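PDB 4H0A: uncharacterized protein from Staphylococcus aureus subsp. aureus, which is of unknown function but belongs to the CAP family of cysteine-rich secretory proteins, its CAP domain being preceded by a CAP-associated N-terminal domain. Local coordinates for residues Tyr158-Leu167 against His287-Arg296. Sequence-based numbering, arbitrary orientation.
Sequences YSDQQSKKVL and HSWMNSDIHR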
# COMPACT_ATOMS: atom_id res chain seq x y z
N TYR A 158 4.71 -5.90 -6.40
CA TYR A 158 5.60 -5.36 -5.36
C TYR A 158 6.64 -6.38 -4.97
O TYR A 158 6.27 -7.47 -4.56
CB TYR A 158 4.78 -4.95 -4.13
CG TYR A 158 3.78 -3.87 -4.44
CD1 TYR A 158 4.18 -2.54 -4.58
CD2 TYR A 158 2.44 -4.16 -4.63
CE1 TYR A 158 3.27 -1.53 -4.86
CE2 TYR A 158 1.51 -3.16 -4.93
CZ TYR A 158 1.93 -1.85 -5.02
OH TYR A 158 1.00 -0.87 -5.30
N SER A 159 7.92 -6.03 -5.10
CA SER A 159 9.02 -6.93 -4.74
C SER A 159 9.90 -6.31 -3.70
O SER A 159 9.95 -5.09 -3.56
CB SER A 159 9.89 -7.29 -5.94
OG SER A 159 9.13 -7.84 -7.00
N ASP A 160 10.64 -7.17 -3.02
CA ASP A 160 11.56 -6.78 -1.97
C ASP A 160 12.90 -6.41 -2.61
O ASP A 160 13.39 -7.16 -3.46
CB ASP A 160 11.70 -7.94 -0.99
CG ASP A 160 12.25 -7.59 0.37
OD1 ASP A 160 11.77 -6.62 0.97
OD2 ASP A 160 13.15 -8.32 0.85
N GLN A 161 13.50 -5.29 -2.22
CA GLN A 161 14.79 -4.86 -2.77
C GLN A 161 15.92 -5.78 -2.25
O GLN A 161 16.94 -5.93 -2.92
CB GLN A 161 15.07 -3.39 -2.41
CG GLN A 161 15.86 -2.62 -3.46
CD GLN A 161 15.89 -1.14 -3.13
OE1 GLN A 161 16.26 -0.74 -2.02
NE2 GLN A 161 15.49 -0.29 -4.08
N GLN A 162 15.73 -6.41 -1.06
CA GLN A 162 16.70 -7.31 -0.45
C GLN A 162 16.53 -8.75 -0.92
O GLN A 162 17.48 -9.32 -1.46
CB GLN A 162 16.60 -7.27 1.09
CG GLN A 162 17.48 -6.19 1.72
CD GLN A 162 18.93 -6.60 1.77
OE1 GLN A 162 19.78 -6.07 1.05
NE2 GLN A 162 19.25 -7.58 2.61
N SER A 163 15.35 -9.37 -0.70
CA SER A 163 15.13 -10.76 -1.10
C SER A 163 14.81 -10.92 -2.60
O SER A 163 14.99 -12.01 -3.12
CB SER A 163 14.02 -11.41 -0.28
OG SER A 163 12.78 -10.73 -0.40
N LYS A 164 14.35 -9.85 -3.28
CA LYS A 164 13.98 -9.88 -4.70
C LYS A 164 12.83 -10.88 -4.96
O LYS A 164 12.74 -11.44 -6.05
CB LYS A 164 15.21 -10.17 -5.59
CG LYS A 164 16.38 -9.23 -5.28
CD LYS A 164 17.33 -9.07 -6.46
CE LYS A 164 18.46 -8.12 -6.14
NZ LYS A 164 19.27 -7.81 -7.35
N LYS A 165 11.91 -11.03 -4.00
CA LYS A 165 10.76 -11.91 -4.12
C LYS A 165 9.47 -11.10 -4.14
O LYS A 165 9.43 -10.03 -3.54
CB LYS A 165 10.72 -12.91 -2.95
CG LYS A 165 11.88 -13.89 -2.96
CD LYS A 165 11.75 -14.92 -1.85
CE LYS A 165 12.83 -15.98 -1.93
NZ LYS A 165 12.55 -17.13 -1.03
N VAL A 166 8.42 -11.63 -4.80
CA VAL A 166 7.12 -10.96 -4.88
C VAL A 166 6.45 -10.96 -3.49
O VAL A 166 6.29 -12.01 -2.87
CB VAL A 166 6.19 -11.62 -5.94
CG1 VAL A 166 4.78 -11.02 -5.88
CG2 VAL A 166 6.78 -11.47 -7.34
N LEU A 167 6.09 -9.76 -3.00
CA LEU A 167 5.47 -9.56 -1.70
C LEU A 167 3.96 -9.48 -1.79
O LEU A 167 3.25 -9.96 -0.91
CB LEU A 167 5.98 -8.26 -1.07
CG LEU A 167 7.48 -8.17 -0.83
CD1 LEU A 167 7.89 -6.73 -0.57
CD2 LEU A 167 7.91 -9.08 0.32
N HIS A 287 5.46 0.32 -0.11
CA HIS A 287 6.50 0.06 -1.11
C HIS A 287 7.69 1.02 -0.92
O HIS A 287 8.84 0.58 -1.02
CB HIS A 287 5.94 0.17 -2.54
CG HIS A 287 7.02 0.22 -3.58
ND1 HIS A 287 7.45 1.42 -4.12
CD2 HIS A 287 7.78 -0.78 -4.09
CE1 HIS A 287 8.42 1.11 -4.96
NE2 HIS A 287 8.66 -0.19 -4.96
N SER A 288 7.43 2.32 -0.67
CA SER A 288 8.50 3.29 -0.49
C SER A 288 9.28 3.02 0.80
O SER A 288 10.51 3.12 0.78
CB SER A 288 7.96 4.72 -0.50
OG SER A 288 7.47 5.03 -1.80
N TRP A 289 8.60 2.62 1.89
CA TRP A 289 9.30 2.28 3.14
C TRP A 289 10.09 0.97 2.98
O TRP A 289 11.23 0.90 3.42
CB TRP A 289 8.32 2.18 4.32
CG TRP A 289 7.76 3.50 4.77
CD1 TRP A 289 8.06 4.74 4.28
CD2 TRP A 289 6.77 3.70 5.79
NE1 TRP A 289 7.35 5.70 4.95
CE2 TRP A 289 6.52 5.09 5.85
CE3 TRP A 289 6.08 2.84 6.65
CZ2 TRP A 289 5.62 5.64 6.78
CZ3 TRP A 289 5.20 3.39 7.57
CH2 TRP A 289 4.98 4.77 7.63
N MSE A 290 9.50 -0.03 2.31
CA MSE A 290 10.16 -1.32 2.07
C MSE A 290 11.42 -1.17 1.17
O MSE A 290 12.30 -2.02 1.25
CB MSE A 290 9.20 -2.33 1.40
CG MSE A 290 8.05 -2.86 2.30
SE MSE A 290 8.65 -4.00 3.72
CE MSE A 290 9.51 -5.41 2.73
N ASN A 291 11.49 -0.11 0.33
CA ASN A 291 12.64 0.11 -0.57
C ASN A 291 13.62 1.17 -0.04
O ASN A 291 14.49 1.63 -0.77
CB ASN A 291 12.13 0.44 -1.97
CG ASN A 291 11.58 -0.79 -2.65
OD1 ASN A 291 12.24 -1.38 -3.49
ND2 ASN A 291 10.40 -1.25 -2.26
N SER A 292 13.52 1.48 1.27
CA SER A 292 14.44 2.35 1.99
C SER A 292 14.97 1.51 3.14
O SER A 292 14.19 1.13 4.01
CB SER A 292 13.72 3.60 2.48
OG SER A 292 14.49 4.31 3.44
N ASP A 293 16.27 1.15 3.12
CA ASP A 293 16.89 0.27 4.13
C ASP A 293 16.56 0.68 5.56
O ASP A 293 16.19 -0.18 6.37
CB ASP A 293 18.42 0.25 3.96
CG ASP A 293 19.13 -0.63 4.96
OD1 ASP A 293 18.85 -1.86 4.99
OD2 ASP A 293 19.95 -0.10 5.75
N ILE A 294 16.66 1.98 5.87
CA ILE A 294 16.41 2.48 7.22
C ILE A 294 14.92 2.27 7.59
O ILE A 294 14.64 1.77 8.68
CB ILE A 294 16.84 3.97 7.35
CG1 ILE A 294 18.36 4.18 7.06
CG2 ILE A 294 16.47 4.53 8.73
CD1 ILE A 294 19.35 3.44 8.00
N HIS A 295 13.98 2.62 6.70
CA HIS A 295 12.54 2.42 6.98
C HIS A 295 12.19 0.91 6.97
O HIS A 295 11.42 0.48 7.82
CB HIS A 295 11.67 3.19 5.98
CG HIS A 295 11.82 4.68 6.07
ND1 HIS A 295 13.02 5.30 5.77
CD2 HIS A 295 10.90 5.62 6.38
CE1 HIS A 295 12.79 6.60 5.93
NE2 HIS A 295 11.53 6.84 6.28
N ARG A 296 12.76 0.13 6.02
CA ARG A 296 12.53 -1.32 5.92
C ARG A 296 12.96 -2.02 7.20
O ARG A 296 12.23 -2.87 7.70
CB ARG A 296 13.30 -1.90 4.72
CG ARG A 296 12.94 -3.36 4.38
CD ARG A 296 14.16 -4.25 4.17
NE ARG A 296 15.24 -3.59 3.42
CZ ARG A 296 15.27 -3.42 2.10
NH1 ARG A 296 14.28 -3.87 1.34
NH2 ARG A 296 16.30 -2.80 1.54
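In one of its two modelled conformers, Arg296 pushes its guanidinium group into the turn joining strands 153-159 and 166-172, where three successive residues line one face and the edge. Gln162 lays CG over the centre of that face, 3.6 Å from Arg296 CZ; Gln161 CB sits at the edge, in the guanidinium plane; and the carboxylate of Asp160, turned nearly perpendicular to that plane, forms a long salt bridge, OD1 to Arg296 NH1 at 3.7 Å. In this conformer the arginine chain leaves with CG anti to the backbone N (chi1 -170°), then bends twice before meeting the turn. Gln161 runs obliquely across Asn291, its CB 3.6 Å from Asn291 OD1, with the two amide planes almost at right angles. Alongside, the selenomethionine Met290 meets Leu167 tip to tip, CE to CD1 3.9 Å, while Tyr158 rests CD1 against His287 CB at 3.8 Å, the two rings inclined to each other.

Bonds behind the contact position Asp160, Asn291 and His287. The bond from Ser163 N to Asp160 OD2 (2.9 Å) makes an Asx motif, and Ser163 OG adds a second to OD2 (2.7 Å) from the opposite face of the carboxylate. Asn291, just past helix 282-290, turns its ND2 back to His287 O (2.7 Å). Its OD1 and His287 NE2 both bond to Thr144 OG1, so helix 139-144 anchors this side, and helix 201-219 covers Leu167 through Met216 and Leu219.

The contact thus joins a hairpin of the N-terminal domain's antiparallel sheet to the junction of two helices in the CAP domain. At its length the Asp160-Arg296 bridge is probably a modest attraction; the other oxygen, OD2, carries the turn's bonds and the pairing with Lys220. Side-chain packing appears to account for much of this buried domain interface.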